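Local coordinates for protein LacI family sugar-binding transcriptional regulator (Enterococcus faecalis V583, PDB 4RK0) that probably regulates transcription by binding DNA, as in other LacI-family repressors, and binds ribose in the cleft of its periplasmic-binding-protein-like sugar-binding domain, at residues 108-113 with 143-148; 92-97 with 137-142; 129-134 with 180-185; 125-130 with 152-157. All coordinates share one frame; numbering follows the deposited sequence.

Interaction 1 of 4, residues 108-113 with 143-148. With RIB (alpha-D-ribofuranose), chain E.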
loop_
_atom_site.group_PDB
_atom_site.type_symbol
_atom_site.label_atom_id
_atom_site.label_comp_id
_atom_site.label_asym_id
_atom_site.label_seq_id
_atom_site.Cartn_x
_atom_site.Cartn_y
_atom_site.Cartn_z
ATOM N N ASP A 108 1.890 21.149 -5.280
ATOM C CA ASP A 108 2.731 22.022 -6.054
ATOM C C ASP A 108 3.901 21.308 -6.738
ATOM O O ASP A 108 5.037 21.457 -6.338
ATOM C CB ASP A 108 3.242 23.166 -5.186
ATOM C CG ASP A 108 3.737 24.349 -6.022
ATOM O OD1 ASP A 108 4.066 24.198 -7.240
ATOM O OD2 ASP A 108 3.803 25.442 -5.441
ATOM N N ASP A 109 3.595 20.586 -7.810
ATOM C CA ASP A 109 4.571 19.748 -8.510
ATOM C C ASP A 109 5.725 20.545 -9.073
ATOM O O ASP A 109 6.884 20.129 -9.047
ATOM C CB ASP A 109 3.874 18.966 -9.638
ATOM C CG ASP A 109 2.850 17.986 -9.106
ATOM O OD1 ASP A 109 3.240 16.944 -8.536
ATOM O OD2 ASP A 109 1.661 18.271 -9.223
ATOM N N TYR A 110 5.397 21.716 -9.607
ATOM C CA TYR A 110 6.404 22.577 -10.161
ATOM C C TYR A 110 7.428 23.007 -9.140
ATOM O O TYR A 110 8.626 22.956 -9.384
ATOM C CB TYR A 110 5.705 23.815 -10.755
ATOM C CG TYR A 110 6.622 24.711 -11.561
ATOM C CD1 TYR A 110 6.851 24.467 -12.915
ATOM C CD2 TYR A 110 7.204 25.830 -10.999
ATOM C CE1 TYR A 110 7.656 25.319 -13.685
ATOM C CE2 TYR A 110 8.021 26.673 -11.750
ATOM C CZ TYR A 110 8.246 26.410 -13.089
ATOM O OH TYR A 110 9.053 27.242 -13.836
ATOM N N ARG A 111 6.953 23.475 -7.998
ATOM C CA ARG A 111 7.881 23.889 -6.942
ATOM C C ARG A 111 8.666 22.674 -6.400
ATOM O O ARG A 111 9.827 22.787 -6.102
ATOM C CB ARG A 111 7.115 24.597 -5.819
ATOM C CG ARG A 111 7.920 25.057 -4.609
ATOM C CD ARG A 111 9.053 26.014 -4.971
ATOM N NE ARG A 111 9.888 26.341 -3.808
ATOM C CZ ARG A 111 11.066 26.964 -3.866
ATOM N NH1 ARG A 111 11.744 27.203 -2.747
ATOM N NH2 ARG A 111 11.580 27.345 -5.036
ATOM N N GLY A 112 8.026 21.513 -6.310
ATOM C CA GLY A 112 8.765 20.299 -5.870
ATOM C C GLY A 112 9.952 19.995 -6.782
ATOM O O GLY A 112 11.025 19.631 -6.332
ATOM N N GLY A 113 9.753 20.155 -8.090
ATOM C CA GLY A 113 10.826 19.918 -9.023
ATOM C C GLY A 113 11.947 20.919 -8.849
ATOM O O GLY A 113 13.124 20.555 -8.936
ATOM N N ARG A 143 6.837 18.352 -12.608
ATOM C CA ARG A 143 8.024 18.197 -11.785
ATOM C C ARG A 143 9.288 18.333 -12.617
ATOM O O ARG A 143 10.278 18.951 -12.204
ATOM C CB ARG A 143 8.022 16.838 -11.095
ATOM C CG ARG A 143 6.915 16.654 -10.080
ATOM C CD ARG A 143 6.743 15.210 -9.624
ATOM N NE ARG A 143 5.427 15.042 -9.023
ATOM C CZ ARG A 143 4.893 13.890 -8.664
ATOM N NH1 ARG A 143 5.614 12.757 -8.742
ATOM N NH2 ARG A 143 3.661 13.873 -8.165
ATOM N N LEU A 144 9.280 17.738 -13.804
ATOM C CA LEU A 144 10.395 17.931 -14.708
ATOM C C LEU A 144 10.510 19.410 -15.095
ATOM O O LEU A 144 11.628 19.994 -15.112
ATOM C CB LEU A 144 10.204 17.097 -15.975
ATOM C CG LEU A 144 11.276 17.378 -17.034
ATOM C CD1 LEU A 144 12.665 16.991 -16.556
ATOM C CD2 LEU A 144 10.932 16.630 -18.311
ATOM N N LYS A 145 9.361 19.990 -15.452
ATOM C CA LYS A 145 9.323 21.431 -15.856
ATOM C C LYS A 145 9.884 22.317 -14.751
ATOM O O LYS A 145 10.718 23.186 -14.997
ATOM C CB LYS A 145 7.894 21.847 -16.199
ATOM C CG LYS A 145 7.785 23.162 -16.969
ATOM C CD LYS A 145 6.758 23.071 -18.095
ATOM C CE LYS A 145 6.191 24.431 -18.461
ATOM N NZ LYS A 145 5.214 24.895 -17.436
ATOM N N GLY A 146 9.470 22.081 -13.509
ATOM C CA GLY A 146 10.030 22.870 -12.404
ATOM C C GLY A 146 11.505 22.604 -12.213
ATOM O O GLY A 146 12.301 23.524 -11.964
ATOM N N PHE A 147 11.901 21.338 -12.339
ATOM C CA PHE A 147 13.306 20.973 -12.257
ATOM C C PHE A 147 14.146 21.767 -13.278
ATOM O O PHE A 147 15.165 22.377 -12.928
ATOM C CB PHE A 147 13.451 19.476 -12.451
ATOM C CG PHE A 147 14.815 18.952 -12.192
ATOM C CD1 PHE A 147 15.778 18.945 -13.192
ATOM C CD2 PHE A 147 15.159 18.455 -10.925
ATOM C CE1 PHE A 147 17.043 18.469 -12.944
ATOM C CE2 PHE A 147 16.424 17.960 -10.680
ATOM C CZ PHE A 147 17.375 17.972 -11.688
ATOM N N CYS A 148 13.699 21.798 -14.529
ATOM C CA CYS A 148 14.482 22.465 -15.587
ATOM C C CYS A 148 14.326 23.995 -15.534
ATOM O O CYS A 148 15.102 24.717 -16.136
ATOM C CB CYS A 148 14.104 21.912 -16.956
ATOM S SG CYS A 148 14.465 20.131 -17.049
HETATM O O5 RIB E . 3.908 8.205 -6.401
HETATM C C5 RIB E . 2.755 8.087 -7.220
HETATM C C4 RIB E . 2.776 9.273 -8.084
HETATM O O4 RIB E . 1.747 9.281 -9.106
HETATM C C3 RIB E . 2.615 10.296 -6.977
HETATM O O3 RIB E . 3.826 11.049 -7.068
HETATM C C2 RIB E . 1.287 10.946 -7.377
HETATM O O2 RIB E . 1.364 12.350 -7.351
HETATM C C1 RIB E . 0.839 10.319 -8.709
HETATM O O1 RIB E . 0.527 11.295 -9.688
#

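Interaction 2 of 4, residues 92-97 with 137-142. With RIB (alpha-D-ribofuranose), chain E.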
loop_
_atom_site.group_PDB
_atom_site.type_symbol
_atom_site.label_atom_id
_atom_site.label_comp_id
_atom_site.label_asym_id
_atom_site.label_seq_id
_atom_site.Cartn_x
_atom_site.Cartn_y
_atom_site.Cartn_z
ATOM N N VAL A 92 -11.431 16.604 -9.102
ATOM C CA VAL A 92 -10.248 16.028 -9.746
ATOM C C VAL A 92 -8.955 16.401 -9.002
ATOM O O VAL A 92 -8.849 17.403 -8.294
ATOM C CB VAL A 92 -10.120 16.423 -11.246
ATOM C CG1 VAL A 92 -11.424 16.171 -11.991
ATOM C CG2 VAL A 92 -9.612 17.844 -11.455
ATOM N N LEU A 93 -7.957 15.559 -9.167
ATOM C CA LEU A 93 -6.703 15.767 -8.548
ATOM C C LEU A 93 -5.700 14.830 -9.189
ATOM O O LEU A 93 -6.043 13.930 -9.979
ATOM C CB LEU A 93 -6.773 15.464 -7.044
ATOM C CG LEU A 93 -6.999 14.021 -6.633
ATOM C CD1 LEU A 93 -6.544 13.821 -5.170
ATOM C CD2 LEU A 93 -8.413 13.549 -6.855
ATOM N N ASP A 94 -4.465 15.093 -8.824
ATOM C CA ASP A 94 -3.332 14.231 -9.111
ATOM C C ASP A 94 -3.149 14.050 -10.628
ATOM O O ASP A 94 -2.929 15.053 -11.327
ATOM C CB ASP A 94 -3.465 12.901 -8.390
ATOM C CG ASP A 94 -2.084 12.256 -8.157
ATOM O OD1 ASP A 94 -1.214 12.916 -7.543
ATOM O OD2 ASP A 94 -1.842 11.157 -8.657
ATOM N N GLN A 95 -3.202 12.814 -11.124
ATOM C CA GLN A 95 -2.975 12.538 -12.567
ATOM C C GLN A 95 -4.120 12.987 -13.444
ATOM O O GLN A 95 -3.938 13.037 -14.644
ATOM C CB GLN A 95 -2.750 11.056 -12.843
ATOM C CG GLN A 95 -1.582 10.536 -12.010
ATOM C CD GLN A 95 -1.145 9.130 -12.385
ATOM O OE1 GLN A 95 -1.637 8.539 -13.334
ATOM N NE2 GLN A 95 -0.207 8.602 -11.634
ATOM N N LYS A 96 -5.287 13.262 -12.869
ATOM C CA LYS A 96 -6.395 13.859 -13.650
ATOM C C LYS A 96 -6.259 15.363 -13.739
ATOM O O LYS A 96 -6.390 16.069 -12.737
ATOM C CB LYS A 96 -7.756 13.537 -13.039
ATOM C CG LYS A 96 -8.958 14.190 -13.730
ATOM C CD LYS A 96 -9.097 13.714 -15.193
ATOM C CE LYS A 96 -10.008 14.628 -16.022
ATOM N NZ LYS A 96 -9.856 14.420 -17.494
ATOM N N LYS A 97 -6.011 15.848 -14.951
ATOM C CA LYS A 97 -5.850 17.246 -15.229
ATOM C C LYS A 97 -7.202 17.999 -15.172
ATOM O O LYS A 97 -8.206 17.507 -15.663
ATOM C CB LYS A 97 -5.187 17.406 -16.603
ATOM C CG LYS A 97 -5.204 18.799 -17.205
ATOM C CD LYS A 97 -4.420 19.803 -16.386
ATOM C CE LYS A 97 -4.256 21.093 -17.173
ATOM N NZ LYS A 97 -4.582 22.277 -16.338
ATOM N N PRO A 137 1.557 11.947 -16.967
ATOM C CA PRO A 137 0.475 12.840 -16.566
ATOM C C PRO A 137 0.985 14.239 -16.310
ATOM O O PRO A 137 2.169 14.420 -16.039
ATOM C CB PRO A 137 -0.055 12.204 -15.279
ATOM C CG PRO A 137 0.276 10.760 -15.424
ATOM C CD PRO A 137 1.584 10.720 -16.150
ATOM N N VAL A 138 0.105 15.238 -16.440
ATOM C CA VAL A 138 0.554 16.628 -16.376
ATOM C C VAL A 138 1.218 17.000 -15.040
ATOM O O VAL A 138 2.244 17.668 -15.038
ATOM C CB VAL A 138 -0.601 17.603 -16.693
ATOM C CG1 VAL A 138 -0.154 19.039 -16.504
ATOM C CG2 VAL A 138 -1.064 17.380 -18.139
ATOM N N ASN A 139 0.664 16.514 -13.929
ATOM C CA ASN A 139 1.225 16.791 -12.632
ATOM C C ASN A 139 2.667 16.310 -12.543
ATOM O O ASN A 139 3.533 17.013 -12.040
ATOM C CB ASN A 139 0.321 16.213 -11.517
ATOM C CG ASN A 139 0.263 14.675 -11.502
ATOM O OD1 ASN A 139 0.133 13.996 -12.542
ATOM N ND2 ASN A 139 0.295 14.119 -10.298
ATOM N N ILE A 140 2.937 15.150 -13.124
ATOM C CA ILE A 140 4.274 14.591 -13.094
ATOM C C ILE A 140 5.198 15.359 -14.029
ATOM O O ILE A 140 6.306 15.701 -13.635
ATOM C CB ILE A 140 4.255 13.089 -13.405
ATOM C CG1 ILE A 140 3.584 12.384 -12.222
ATOM C CG2 ILE A 140 5.669 12.605 -13.633
ATOM C CD1 ILE A 140 3.150 10.960 -12.476
ATOM N N GLN A 141 4.686 15.717 -15.215
ATOM C CA GLN A 141 5.436 16.489 -16.170
ATOM C C GLN A 141 5.854 17.804 -15.540
ATOM O O GLN A 141 6.973 18.235 -15.719
ATOM C CB GLN A 141 4.613 16.761 -17.461
ATOM C CG GLN A 141 5.496 17.240 -18.615
ATOM C CD GLN A 141 6.430 16.159 -19.157
ATOM O OE1 GLN A 141 7.630 16.385 -19.370
ATOM N NE2 GLN A 141 5.884 14.979 -19.383
ATOM N N GLN A 142 4.957 18.433 -14.781
ATOM C CA GLN A 142 5.328 19.655 -14.059
ATOM C C GLN A 142 6.558 19.532 -13.146
ATOM O O GLN A 142 7.250 20.517 -12.900
ATOM C CB GLN A 142 4.144 20.184 -13.254
ATOM C CG GLN A 142 2.989 20.680 -14.109
ATOM C CD GLN A 142 3.326 21.953 -14.872
ATOM O OE1 GLN A 142 3.543 21.936 -16.087
ATOM N NE2 GLN A 142 3.367 23.063 -14.159
HETATM O O5 RIB E . 3.908 8.205 -6.401
HETATM C C5 RIB E . 2.755 8.087 -7.220
HETATM C C4 RIB E . 2.776 9.273 -8.084
HETATM O O4 RIB E . 1.747 9.281 -9.106
HETATM C C3 RIB E . 2.615 10.296 -6.977
HETATM O O3 RIB E . 3.826 11.049 -7.068
HETATM C C2 RIB E . 1.287 10.946 -7.377
HETATM O O2 RIB E . 1.364 12.350 -7.351
HETATM C C1 RIB E . 0.839 10.319 -8.709
HETATM O O1 RIB E . 0.527 11.295 -9.688
HETATM O O HOH W 1 -2.476 15.908 -13.913
HETATM O O HOH W 2 -2.740 14.387 -16.626
#

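Interaction 3 of 4, residues 129-134 with 180-185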
loop_
_atom_site.group_PDB
_atom_site.type_symbol
_atom_site.label_atom_id
_atom_site.label_comp_id
_atom_site.label_asym_id
_atom_site.label_seq_id
_atom_site.Cartn_x
_atom_site.Cartn_y
_atom_site.Cartn_z
ATOM N N ILE A 129 20.417 12.770 -13.939
ATOM C CA ILE A 129 19.440 12.029 -14.683
ATOM C C ILE A 129 18.112 12.250 -14.014
ATOM O O ILE A 129 18.035 12.236 -12.787
ATOM C CB ILE A 129 19.711 10.508 -14.639
ATOM C CG1 ILE A 129 21.087 10.140 -15.182
ATOM C CG2 ILE A 129 18.600 9.789 -15.364
ATOM C CD1 ILE A 129 21.149 10.066 -16.684
ATOM N N VAL A 130 17.070 12.434 -14.809
ATOM C CA VAL A 130 15.712 12.420 -14.307
ATOM C C VAL A 130 15.058 11.159 -14.823
ATOM O O VAL A 130 15.064 10.893 -16.031
ATOM C CB VAL A 130 14.896 13.648 -14.764
ATOM C CG1 VAL A 130 13.478 13.562 -14.206
ATOM C CG2 VAL A 130 15.563 14.930 -14.321
ATOM N N VAL A 131 14.512 10.349 -13.917
ATOM C CA VAL A 131 13.930 9.075 -14.311
ATOM C C VAL A 131 12.433 9.197 -14.149
ATOM O O VAL A 131 11.918 9.469 -13.031
ATOM C CB VAL A 131 14.443 7.902 -13.427
ATOM C CG1 VAL A 131 13.826 6.588 -13.875
ATOM C CG2 VAL A 131 15.948 7.801 -13.454
ATOM N N MET A 132 11.717 8.991 -15.248
ATOM C CA MET A 132 10.264 9.260 -15.272
ATOM C C MET A 132 9.537 8.468 -16.350
ATOM O O MET A 132 10.189 7.947 -17.229
ATOM C CB MET A 132 10.055 10.765 -15.476
ATOM C CG MET A 132 10.394 11.326 -16.857
ATOM S SD MET A 132 10.273 13.151 -16.780
ATOM C CE MET A 132 8.515 13.378 -16.589
ATOM N N PRO A 133 8.187 8.386 -16.295
ATOM C CA PRO A 133 7.464 7.645 -17.310
ATOM C C PRO A 133 7.331 8.420 -18.592
ATOM O O PRO A 133 7.445 9.642 -18.567
ATOM C CB PRO A 133 6.080 7.400 -16.693
ATOM C CG PRO A 133 5.902 8.495 -15.699
ATOM C CD PRO A 133 7.273 8.980 -15.299
ATOM N N PRO A 134 7.120 7.707 -19.712
ATOM C CA PRO A 134 6.789 8.391 -20.965
ATOM C C PRO A 134 5.372 8.884 -20.939
ATOM O O PRO A 134 4.578 8.377 -20.161
ATOM C CB PRO A 134 6.960 7.276 -22.009
ATOM C CG PRO A 134 6.585 6.032 -21.281
ATOM C CD PRO A 134 7.167 6.242 -19.892
ATOM N N THR A 180 25.945 11.677 -11.866
ATOM C CA THR A 180 26.295 11.458 -10.473
ATOM C C THR A 180 25.100 11.606 -9.540
ATOM O O THR A 180 25.152 11.186 -8.393
ATOM C CB THR A 180 27.399 12.460 -10.069
ATOM O OG1 THR A 180 26.914 13.815 -10.241
ATOM C CG2 THR A 180 28.611 12.241 -10.953
ATOM N N GLY A 181 24.019 12.195 -10.034
ATOM C CA GLY A 181 22.843 12.514 -9.228
ATOM C C GLY A 181 21.606 12.088 -9.991
ATOM O O GLY A 181 21.541 12.250 -11.182
ATOM N N ILE A 182 20.602 11.567 -9.306
ATOM C CA ILE A 182 19.434 11.068 -9.999
ATOM C C ILE A 182 18.217 11.631 -9.315
ATOM O O ILE A 182 18.114 11.545 -8.093
ATOM C CB ILE A 182 19.349 9.522 -9.984
ATOM C CG1 ILE A 182 20.617 8.891 -10.527
ATOM C CG2 ILE A 182 18.122 9.016 -10.734
ATOM C CD1 ILE A 182 20.812 7.456 -10.048
ATOM N N PHE A 183 17.328 12.262 -10.095
ATOM C CA PHE A 183 15.987 12.646 -9.599
ATOM C C PHE A 183 14.987 11.598 -10.034
ATOM O O PHE A 183 14.670 11.506 -11.215
ATOM C CB PHE A 183 15.596 14.080 -10.110
ATOM C CG PHE A 183 14.238 14.565 -9.691
ATOM C CD1 PHE A 183 13.632 14.187 -8.499
ATOM C CD2 PHE A 183 13.558 15.487 -10.515
ATOM C CE1 PHE A 183 12.381 14.669 -8.152
ATOM C CE2 PHE A 183 12.326 15.971 -10.170
ATOM C CZ PHE A 183 11.720 15.581 -8.979
ATOM N N ALA A 184 14.489 10.797 -9.084
ATOM C CA ALA A 184 13.480 9.817 -9.358
ATOM C C ALA A 184 12.132 10.487 -9.189
ATOM O O ALA A 184 11.864 11.070 -8.143
ATOM C CB ALA A 184 13.600 8.641 -8.415
ATOM N N ILE A 185 11.278 10.398 -10.207
ATOM C CA ILE A 185 10.072 11.225 -10.220
ATOM C C ILE A 185 9.020 10.738 -9.244
ATOM O O ILE A 185 8.065 11.449 -8.961
ATOM C CB ILE A 185 9.529 11.408 -11.655
ATOM C CG1 ILE A 185 9.140 12.849 -11.910
ATOM C CG2 ILE A 185 8.380 10.487 -11.917
ATOM C CD1 ILE A 185 10.315 13.739 -12.127
#

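Interaction 4 of 4, residues 125-130 with 152-157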
loop_
_atom_site.group_PDB
_atom_site.type_symbol
_atom_site.label_atom_id
_atom_site.label_comp_id
_atom_site.label_asym_id
_atom_site.label_seq_id
_atom_site.Cartn_x
_atom_site.Cartn_y
_atom_site.Cartn_z
ATOM N N HIS A 125 26.184 18.538 -7.872
ATOM C CA HIS A 125 26.063 17.645 -9.023
ATOM C C HIS A 125 25.835 18.436 -10.299
ATOM O O HIS A 125 24.985 19.309 -10.330
ATOM C CB HIS A 125 24.954 16.633 -8.788
ATOM C CG HIS A 125 25.294 15.699 -7.680
ATOM N ND1 HIS A 125 26.053 14.571 -7.884
ATOM C CD2 HIS A 125 25.086 15.785 -6.350
ATOM C CE1 HIS A 125 26.275 13.980 -6.722
ATOM N NE2 HIS A 125 25.709 14.699 -5.773
ATOM N N GLU A 126 26.584 18.090 -11.346
ATOM C CA GLU A 126 26.612 18.840 -12.579
ATOM C C GLU A 126 26.035 18.044 -13.732
ATOM O O GLU A 126 25.629 18.615 -14.760
ATOM C CB GLU A 126 28.076 19.270 -12.883
ATOM C CG GLU A 126 28.812 19.995 -11.755
ATOM C CD GLU A 126 30.257 20.355 -12.103
ATOM O OE1 GLU A 126 30.837 19.735 -13.017
ATOM O OE2 GLU A 126 30.825 21.268 -11.456
ATOM N N GLN A 127 26.009 16.722 -13.572
ATOM C CA GLN A 127 25.404 15.832 -14.544
ATOM C C GLN A 127 24.416 14.964 -13.816
ATOM O O GLN A 127 24.801 14.178 -12.939
ATOM C CB GLN A 127 26.463 14.970 -15.213
ATOM C CG GLN A 127 27.580 15.796 -15.844
ATOM C CD GLN A 127 28.592 14.942 -16.574
ATOM O OE1 GLN A 127 29.726 14.793 -16.127
ATOM N NE2 GLN A 127 28.187 14.372 -17.700
ATOM N N VAL A 128 23.154 15.149 -14.146
ATOM C CA VAL A 128 22.072 14.421 -13.491
ATOM C C VAL A 128 21.134 13.757 -14.462
ATOM O O VAL A 128 21.040 14.125 -15.629
ATOM C CB VAL A 128 21.233 15.333 -12.591
ATOM C CG1 VAL A 128 22.087 15.958 -11.509
ATOM C CG2 VAL A 128 20.519 16.404 -13.422
ATOM N N ILE A 129 20.417 12.770 -13.939
ATOM C CA ILE A 129 19.440 12.029 -14.683
ATOM C C ILE A 129 18.112 12.250 -14.014
ATOM O O ILE A 129 18.035 12.236 -12.787
ATOM C CB ILE A 129 19.711 10.508 -14.639
ATOM C CG1 ILE A 129 21.087 10.140 -15.182
ATOM C CG2 ILE A 129 18.600 9.789 -15.364
ATOM C CD1 ILE A 129 21.149 10.066 -16.684
ATOM N N VAL A 130 17.070 12.434 -14.809
ATOM C CA VAL A 130 15.712 12.420 -14.307
ATOM C C VAL A 130 15.058 11.159 -14.823
ATOM O O VAL A 130 15.064 10.893 -16.031
ATOM C CB VAL A 130 14.896 13.648 -14.764
ATOM C CG1 VAL A 130 13.478 13.562 -14.206
ATOM C CG2 VAL A 130 15.563 14.930 -14.321
ATOM N N THR A 152 20.523 24.438 -14.683
ATOM C CA THR A 152 21.097 24.899 -15.951
ATOM C C THR A 152 22.317 24.095 -16.379
ATOM O O THR A 152 22.949 24.453 -17.350
ATOM C CB THR A 152 21.512 26.414 -15.906
ATOM O OG1 THR A 152 22.645 26.618 -15.046
ATOM C CG2 THR A 152 20.390 27.258 -15.378
ATOM N N GLU A 153 22.639 23.022 -15.657
ATOM C CA GLU A 153 23.719 22.102 -16.058
ATOM C C GLU A 153 23.140 20.910 -16.873
ATOM O O GLU A 153 22.031 20.997 -17.366
ATOM C CB GLU A 153 24.515 21.700 -14.821
ATOM C CG GLU A 153 25.080 22.924 -14.088
ATOM C CD GLU A 153 25.230 22.703 -12.591
ATOM O OE1 GLU A 153 24.507 23.346 -11.793
ATOM O OE2 GLU A 153 26.074 21.877 -12.206
ATOM N N LYS A 154 23.901 19.834 -17.050
ATOM C CA LYS A 154 23.535 18.756 -17.989
ATOM C C LYS A 154 22.523 17.821 -17.342
ATOM O O LYS A 154 22.759 17.296 -16.253
ATOM C CB LYS A 154 24.788 17.986 -18.421
ATOM C CG LYS A 154 25.790 18.863 -19.173
ATOM C CD LYS A 154 27.240 18.523 -18.854
ATOM C CE LYS A 154 28.203 19.466 -19.567
ATOM N NZ LYS A 154 29.622 19.085 -19.329
ATOM N N VAL A 155 21.371 17.688 -17.986
ATOM C CA VAL A 155 20.294 16.814 -17.542
ATOM C C VAL A 155 19.992 15.803 -18.622
ATOM O O VAL A 155 19.819 16.176 -19.779
ATOM C CB VAL A 155 18.994 17.599 -17.317
ATOM C CG1 VAL A 155 17.901 16.671 -16.800
ATOM C CG2 VAL A 155 19.212 18.780 -16.388
ATOM N N GLN A 156 19.937 14.524 -18.248
ATOM C CA GLN A 156 19.453 13.504 -19.130
ATOM C C GLN A 156 18.201 12.830 -18.580
ATOM O O GLN A 156 18.053 12.584 -17.387
ATOM C CB GLN A 156 20.557 12.482 -19.423
ATOM C CG GLN A 156 20.091 11.302 -20.268
ATOM C CD GLN A 156 21.226 10.387 -20.697
ATOM O OE1 GLN A 156 22.409 10.735 -20.596
ATOM N NE2 GLN A 156 20.869 9.201 -21.176
ATOM N N LEU A 157 17.309 12.556 -19.502
ATOM C CA LEU A 157 16.009 11.961 -19.245
ATOM C C LEU A 157 16.066 10.468 -19.549
ATOM O O LEU A 157 16.451 10.075 -20.655
ATOM C CB LEU A 157 14.976 12.638 -20.138
ATOM C CG LEU A 157 13.520 12.258 -19.911
ATOM C CD1 LEU A 157 13.123 12.573 -18.483
ATOM C CD2 LEU A 157 12.619 12.989 -20.893
#

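Interaction 1 of 4, residues 108-113 with 143-148
The ring of Tyr-110 lies over the backbone of Gly-146, whose CA sits over the ring face, 3.8 Å from the Tyr-110 ring centroid, a CH-pi contact. With CG anti to the backbone N (chi1 -171°), the ring swings back across the neighbouring helix although the CB bond leads away from it, and Lys-145 CG borders the ring edge. Beneath the tyrosine the helices of 109-113 and 143-148 approach to 6.5 Å between axes and cross at -45°. Gly-113 and Gly-146 make this possible: with no side chain at either position the backbones touch directly, through CA-H...O contacts such as Gly-146 CA to Tyr-110 O at 3.3 Å and Gly-113 CA to Arg-143 O at 3.4 Å.

Toward the sugar, the extended Arg-143 grips Asp-109 side-on, NE and NH2 both donating to OD1. The bond from Arg-143 NE to Asp-109 OD1 is 2.9 Å with a 157° angle at hydrogen, and the carboxylate oxygen lies in the guanidinium plane. Arg-143 NH2 also donates to RIB O2 at 2.9 Å and to RIB O3, which Arg-143 NH1 meets as well at 3.0 Å; NH1 has a further acceptor in Ile-185 O. Held on several sides, the guanidinium has little freedom to rotate. Asp-109 is thus a second-shell residue positioning a sugar-binding arginine, within a glycine-mediated helix-helix crossing beside the ligand cleft.

Interaction 2 of 4, residues 92-97 with 137-142
The sugar-binding cleft is lined here by a type II' turn, Leu-93 to Lys-96, facing the N-terminal end of the helix that starts at Val-138. Between the two segments no direct hydrogen bond forms; ribose and water join them instead. Asn-139 ND2 donates to RIB O1 at 2.9 Å, in a nearly straight bond of 163°, while RIB O2 donates to Asp-94 OD1 at 2.6 Å. Gln-95 NE2 reaches RIB O4 at 3.3 Å. The extended Gln-95 side chain runs alongside the Pro-137 ring, with Gln-95 CB 3.8 Å from Pro-137 CB. Two waters bridge the segments: one links Asp-94 O to Asn-139 N, and a second accepts a hydrogen bond from Val-138 N and donates one to Gln-95 O at 2.7 Å, so first-turn amides of the helix are bound through solvent. The turn follows strand 90-93, with helix 20-35 placing Phe-21 and Phe-22 against Asp-94, while Asn-139 on helix 138-150 rests against Asp-109 of helix 109-122.

Interaction 3 of 4, residues 129-134 with 180-185
Ile-185 packs its side chain against the end of strand 129-132 from several directions: Ile-185 CD1 meets Val-130 CG1 at 3.8 Å, Ile-185 CB lies beside Met-132 CB at 3.9 Å, and the Ile-185 and Pro-133 side chains cross at about a right angle, CG2 against CD. Close packing is found again between Val-131 and Ile-182, whose CG2 methyls meet at 3.7 Å. The pair Val-130 and Phe-183 is looser, with Val-130 CG1 4.2 Å from Phe-183 CD2; the Phe-183 ring also meets that of Phe-147 on helix 138-150. The contact slackens toward solvent at Pro-133, which is partly exposed and touches the partner segment through its CD alone, at 3.9 Å from Ile-185 CG2.

Between the side chains the strands run parallel, 4.7 Å apart between axes. The backbone ladder alternates: Ile-129 N donates to Gly-181 O, Phe-183 N to Ile-129 O at 2.8 Å, Val-131 N to Phe-183 O, and Ile-185 N to Val-131 O at 3.0 Å. Helix 187-199 covers the Val-131 and Ala-184 face through Ile-189. The chemistry is that of a buried parallel sheet: peptide groups that would be costly to bury alone satisfy one another between two apolar layers, and the side chains add only dispersion and shape.

Interaction 4 of 4, residues 125-130 with 152-157
With chi1 at -58° and chi2 at -81°, Ile-129 turns its CD1 back toward strand 154-157, where Ile-129 CD1 rests 3.7 Å from Gln-156 CB. Gln-156 has CG anti to the backbone N (chi1 175°) and runs extended beside the isoleucine, so that its aliphatic part gives the methyl a surface to lie on. On the same face Gln-127 and Lys-154 also lie side by side, more loosely, Gln-127 CG to Lys-154 CD at 4.1 Å. The opposite face is made of small branched groups: Val-155 spans two residues of the partner strand, its CG2 near Val-128 CG2 at 4.0 Å and its CG1 near Val-130 CG2 at 3.8 Å. Leu-157 CD1 bends over the carbonyl of Val-130, 3.5 Å from its O.

The parallel ladder beneath is regular. Val-128 is held at both polar backbone atoms, its N donating to Lys-154 O at 3.0 Å and its O accepting from Gln-156 N at 2.9 Å, while Gln-156 O in turn receives Val-130 N. At the entry to the ladder Lys-154 N binds Glu-126 O at 3.1 Å.

The two strands and helix 138-150 between them form a right-handed beta-alpha-beta crossover, with Phe-147 of that helix packed on Val-128, Val-130 and Val-155. Strand 154-159 is the outermost of the four-stranded sheet within this chain, and strand 181-184 flanks 127-132 on its other side.

Interactions 3 and 4 share Ile-129 and Val-130, for strand 127-132 pairs with one neighbour on each side; their centres are about 9 Å apart. Phe-147 ties this sheet to interaction 1, Phe-147 CD2 meeting Phe-183 CD2 at 3.4 Å and Phe-147 CZ lying 3.9 Å from Val-128 CG2. Interactions 1 and 2, with centres about 12 Å apart, use successive turns of helix 138-150 and both touch the ribose, while Asp-109 CB packs on Gln-142 CB at 3.8 Å. Interaction 3 is joined to the pocket by a probable hydrogen bond from Arg-143 NH1 to Ile-185 O at 2.8 Å; the Ile-185 side chain is about 7 Å from the sugar. Interaction 4 lies about 23 Å from interaction 2 between centres.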